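Side-chain contacts in carbohydrate binding module (PDB 2W3J), which probably binds uronic acid sugars as a calcium-containing, non-catalytic family 35 carbohydrate binding module: residues N20-Y25 / L118-S123; V97-K102 / N106-V111. All blocks are in the same frame, centred on the assembly; numbering follows the deposited sequence.

Interaction 1: residues N20-Y25 / L118-S123; sequences NKHAGY and LANIDS. With CA (calcium ion), chain C.
Tyr-25 meets Asp-122 beside a calcium site, where the loop after strand 17-19 comes up against strand 120-126. The Asp-122 carboxylate gives OD1 to the calcium ion at 2.4 Å. The backbone O of Asp-122 binds the same ion. CG lies anti to the backbone N and beside the carbonyl carbon (chi1 179°), which puts OD1 on the same side as the backbone O, so one residue binds the ion through both. Glu-5, Glu-6, Thr-26 and Gly-29 complete the site. Tyr-25 CB packs against Asp-122 OD1 at 3.3 Å. The other carboxylate oxygen, OD2, makes a salt bridge to Arg-58, which also hydrogen-bonds to Gly-24 O. A classic beta bulge sets Asp-122 and Ser-123 together opposite Arg-58 of strand 51-60.

Farther along, His-22 CD2 lies 3.6 Å from Asn-120 ND2, with ring and amide planes 28° apart. A water joins the two side chains. It sits in the ring plane, 2.7 Å from His-22 NE2, and accepts from Asn-120 ND2 at 3.0 Å. Trp-89 stacks on the His-22 ring. The loop is thus met by a metal-bound carboxylate at one point and by a water bridge at another. Calcium and Arg-58 together would probably keep Asp-122 ionised.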
# COMPACT_ATOMS: atom_id res chain seq x y z
N ASN A 20 10.50 -0.40 12.13
CA ASN A 20 11.31 0.69 11.62
C ASN A 20 12.76 0.21 11.41
O ASN A 20 13.67 1.06 11.29
CB ASN A 20 11.30 1.90 12.58
CG ASN A 20 11.72 1.52 13.99
OD1 ASN A 20 12.27 0.44 14.20
ND2 ASN A 20 11.43 2.39 14.98
N LYS A 21 12.93 -1.10 11.32
CA LYS A 21 14.30 -1.67 11.40
C LYS A 21 15.19 -1.31 10.21
O LYS A 21 16.41 -1.12 10.37
CB LYS A 21 14.30 -3.17 11.71
CG LYS A 21 13.96 -4.08 10.58
CD LYS A 21 14.05 -5.54 11.00
CE LYS A 21 13.12 -6.37 10.14
NZ LYS A 21 12.83 -7.71 10.70
N HIS A 22 14.61 -1.18 9.02
CA HIS A 22 15.39 -0.68 7.88
C HIS A 22 15.21 0.82 7.72
O HIS A 22 14.10 1.30 7.47
CB HIS A 22 15.00 -1.40 6.57
CG HIS A 22 15.00 -2.88 6.67
ND1 HIS A 22 16.17 -3.63 6.68
CD2 HIS A 22 13.98 -3.78 6.73
CE1 HIS A 22 15.87 -4.91 6.77
NE2 HIS A 22 14.55 -5.03 6.80
N ALA A 23 16.29 1.59 7.84
CA ALA A 23 16.23 3.04 7.69
C ALA A 23 15.76 3.48 6.31
O ALA A 23 15.89 2.71 5.33
CB ALA A 23 17.57 3.68 8.06
N GLY A 24 15.21 4.68 6.22
CA GLY A 24 14.84 5.23 4.92
C GLY A 24 13.34 5.34 4.69
O GLY A 24 12.91 5.89 3.67
N TYR A 25 12.56 4.81 5.63
CA TYR A 25 11.10 4.95 5.57
C TYR A 25 10.68 6.42 5.80
O TYR A 25 11.48 7.28 6.21
CB TYR A 25 10.42 4.05 6.62
CG TYR A 25 11.01 4.30 8.00
CD1 TYR A 25 10.57 5.38 8.79
CD2 TYR A 25 12.01 3.49 8.48
CE1 TYR A 25 11.13 5.61 10.03
CE2 TYR A 25 12.59 3.72 9.72
CZ TYR A 25 12.15 4.78 10.48
OH TYR A 25 12.75 4.97 11.71
N LEU A 118 3.57 -9.55 1.94
CA LEU A 118 3.90 -8.32 1.23
C LEU A 118 5.36 -7.91 1.39
O LEU A 118 6.04 -8.30 2.35
CB LEU A 118 3.01 -7.18 1.75
CG LEU A 118 1.49 -7.40 1.61
CD1 LEU A 118 0.72 -6.20 2.19
CD2 LEU A 118 1.17 -7.58 0.09
N ALA A 119 5.86 -7.14 0.43
CA ALA A 119 7.05 -6.32 0.64
C ALA A 119 6.78 -5.43 1.86
O ALA A 119 5.63 -5.27 2.30
CB ALA A 119 7.33 -5.46 -0.57
N ASN A 120 7.83 -4.85 2.42
CA ASN A 120 7.63 -3.91 3.53
C ASN A 120 7.03 -2.65 2.92
O ASN A 120 7.64 -2.05 2.06
CB ASN A 120 8.97 -3.59 4.20
CG ASN A 120 9.52 -4.79 4.95
OD1 ASN A 120 8.78 -5.70 5.33
ND2 ASN A 120 10.83 -4.75 5.24
N ILE A 121 5.86 -2.25 3.40
CA ILE A 121 5.15 -1.13 2.73
C ILE A 121 5.30 0.16 3.54
O ILE A 121 4.84 0.23 4.69
CB ILE A 121 3.67 -1.44 2.56
CG1 ILE A 121 3.48 -2.78 1.81
CG2 ILE A 121 2.97 -0.23 1.81
CD1 ILE A 121 4.16 -2.79 0.43
N ASP A 122 5.99 1.13 2.96
CA ASP A 122 6.28 2.40 3.65
C ASP A 122 5.05 3.31 3.62
O ASP A 122 4.68 3.94 4.62
CB ASP A 122 7.45 3.09 2.94
CG ASP A 122 7.79 4.42 3.56
OD1 ASP A 122 7.68 4.52 4.81
OD2 ASP A 122 8.17 5.32 2.79
N SER A 123 4.43 3.40 2.46
CA SER A 123 3.33 4.35 2.29
C SER A 123 2.63 4.09 0.97
O SER A 123 3.16 3.41 0.07
CB SER A 123 3.90 5.78 2.25
OG SER A 123 4.85 5.92 1.15
CA CA C . 5.97 4.89 6.42
O HOH W 1 12.46 -6.70 6.80

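Interaction 2: residues V97-K102 / N106-V111; sequences VDIPLK and NSIKLV
Asn-106 reaches across to Leu-101 and Lys-102 and grips the backbone of Lys-102 with both ends of its amide. Its CB starts the contact, 3.9 Å from Leu-101 CD2. CG lies anti to the carbonyl carbon (chi1 -70°), which carries the amide over to segment 97-102. There OD1 accepts from Lys-102 N at 2.8 Å. That bond is nearly straight at 169°, and it lies in the carbonyl plane on a lone pair. Leu-101 CD2 also lies against this oxygen, 3.6 Å from Asn-106 OD1. On the other branch of the amide, ND2 donates to Lys-102 O at 2.8 Å. This bond is straighter still, at 175°, although the donor is somewhat tilted from the Lys-102 carbonyl plane. The side chain thus serves Lys-102 much as a neighbouring strand's backbone would. With an alanine here, Lys-102 N and O are likely to lose these partners, and a gap would open beside Leu-101.

Deeper in, Ile-99 and Ile-108 cross at about a right angle, and their CD1 atoms meet tightly at 3.5 Å. The segments belong to strands 93-101 and 104-112, which lie in different sheets, so the contact spans the beta sandwich next to the turn that links them. Leu-45 of strand 40-47 touches Leu-101 and Asn-106. Val-73 of strand 69-73 packs on Ile-99 and Leu-101.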
# COMPACT_ATOMS: atom_id res chain seq x y z
N VAL A 97 0.33 2.56 -9.80
CA VAL A 97 -0.81 1.78 -10.25
C VAL A 97 -2.00 2.74 -10.40
O VAL A 97 -2.24 3.59 -9.53
CB VAL A 97 -1.12 0.61 -9.29
CG1 VAL A 97 -1.45 1.12 -7.89
CG2 VAL A 97 -2.25 -0.27 -9.81
N ASP A 98 -2.72 2.61 -11.51
CA ASP A 98 -3.93 3.41 -11.70
C ASP A 98 -5.13 2.75 -11.04
O ASP A 98 -5.37 1.53 -11.21
CB ASP A 98 -4.18 3.65 -13.19
CG ASP A 98 -3.16 4.62 -13.79
OD1 ASP A 98 -2.47 5.33 -13.03
OD2 ASP A 98 -3.02 4.65 -15.04
N ILE A 99 -5.88 3.52 -10.29
CA ILE A 99 -7.02 2.98 -9.59
C ILE A 99 -8.30 3.81 -9.81
O ILE A 99 -8.27 5.05 -9.76
CB ILE A 99 -6.73 2.84 -8.08
CG1 ILE A 99 -6.38 4.19 -7.45
CG2 ILE A 99 -5.56 1.88 -7.84
CD1 ILE A 99 -6.32 4.15 -5.90
N PRO A 100 -9.43 3.12 -10.06
CA PRO A 100 -10.71 3.81 -10.20
C PRO A 100 -11.28 4.13 -8.84
O PRO A 100 -11.48 3.25 -8.01
CB PRO A 100 -11.59 2.77 -10.93
CG PRO A 100 -11.03 1.41 -10.45
CD PRO A 100 -9.52 1.66 -10.32
N LEU A 101 -11.54 5.41 -8.59
CA LEU A 101 -12.15 5.83 -7.36
C LEU A 101 -13.52 6.43 -7.61
O LEU A 101 -13.76 7.04 -8.66
CB LEU A 101 -11.28 6.87 -6.64
CG LEU A 101 -9.88 6.38 -6.25
CD1 LEU A 101 -9.09 7.52 -5.61
CD2 LEU A 101 -10.04 5.18 -5.27
N LYS A 102 -14.40 6.26 -6.65
CA LYS A 102 -15.74 6.82 -6.69
C LYS A 102 -15.77 8.10 -5.88
O LYS A 102 -14.91 8.30 -5.00
CB LYS A 102 -16.73 5.83 -6.08
CG LYS A 102 -16.78 4.45 -6.74
CD LYS A 102 -18.11 3.75 -6.46
CE LYS A 102 -18.06 2.75 -5.30
NZ LYS A 102 -17.88 1.34 -5.77
N ASN A 106 -13.73 5.53 -0.27
CA ASN A 106 -13.24 4.42 -1.07
C ASN A 106 -12.35 3.57 -0.17
O ASN A 106 -11.73 4.09 0.74
CB ASN A 106 -12.36 4.90 -2.21
CG ASN A 106 -13.14 5.63 -3.30
OD1 ASN A 106 -13.51 5.04 -4.31
ND2 ASN A 106 -13.38 6.92 -3.08
N SER A 107 -12.28 2.27 -0.43
CA SER A 107 -11.32 1.43 0.30
C SER A 107 -10.25 0.97 -0.68
O SER A 107 -10.52 0.75 -1.87
CB SER A 107 -12.02 0.22 0.94
OG SER A 107 -12.61 -0.58 -0.08
N ILE A 108 -9.01 0.83 -0.20
CA ILE A 108 -7.94 0.30 -0.99
C ILE A 108 -7.31 -0.78 -0.11
O ILE A 108 -7.10 -0.56 1.07
CB ILE A 108 -6.85 1.35 -1.29
CG1 ILE A 108 -7.44 2.53 -2.10
CG2 ILE A 108 -5.71 0.69 -2.02
CD1 ILE A 108 -6.34 3.55 -2.50
N LYS A 109 -7.09 -1.96 -0.70
CA LYS A 109 -6.47 -3.05 0.04
C LYS A 109 -5.34 -3.63 -0.82
O LYS A 109 -5.42 -3.70 -2.06
CB LYS A 109 -7.53 -4.12 0.43
CG LYS A 109 -7.03 -5.28 1.29
CD LYS A 109 -8.24 -6.21 1.68
CE LYS A 109 -7.89 -7.26 2.78
NZ LYS A 109 -9.11 -8.07 3.25
N LEU A 110 -4.25 -4.04 -0.16
CA LEU A 110 -3.21 -4.70 -0.88
C LEU A 110 -3.09 -6.09 -0.25
O LEU A 110 -3.01 -6.20 0.99
CB LEU A 110 -1.90 -3.93 -0.68
CG LEU A 110 -0.66 -4.41 -1.44
CD1 LEU A 110 -0.77 -4.23 -2.95
CD2 LEU A 110 0.57 -3.60 -0.95
N VAL A 111 -3.08 -7.12 -1.09
CA VAL A 111 -3.25 -8.51 -0.61
C VAL A 111 -2.17 -9.42 -1.20
O VAL A 111 -2.02 -9.54 -2.41
CB VAL A 111 -4.65 -9.09 -1.02
CG1 VAL A 111 -4.81 -10.55 -0.48
CG2 VAL A 111 -5.78 -8.19 -0.47

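Overall arrangement
The centres of interactions 1 and 2 are about 20 Å apart. Strand 104-112 of interaction 2 is followed in the chain by strand 120-126 of interaction 1. The two contacts touch by packing: Ile-121 CD1 lies 3.9 Å from Leu-110 CD2, and Leu-118 CD1 lies 3.9 Å from the backbone Leu-110 O. Interaction 1 holds one calcium directly. The Asn-120 side chain is also about 4 Å from a second calcium, whose site includes Asp-32 and Thr-33. Interaction 2 contributes no metal ligand and lies on the far side of the chain's centre from interaction 1.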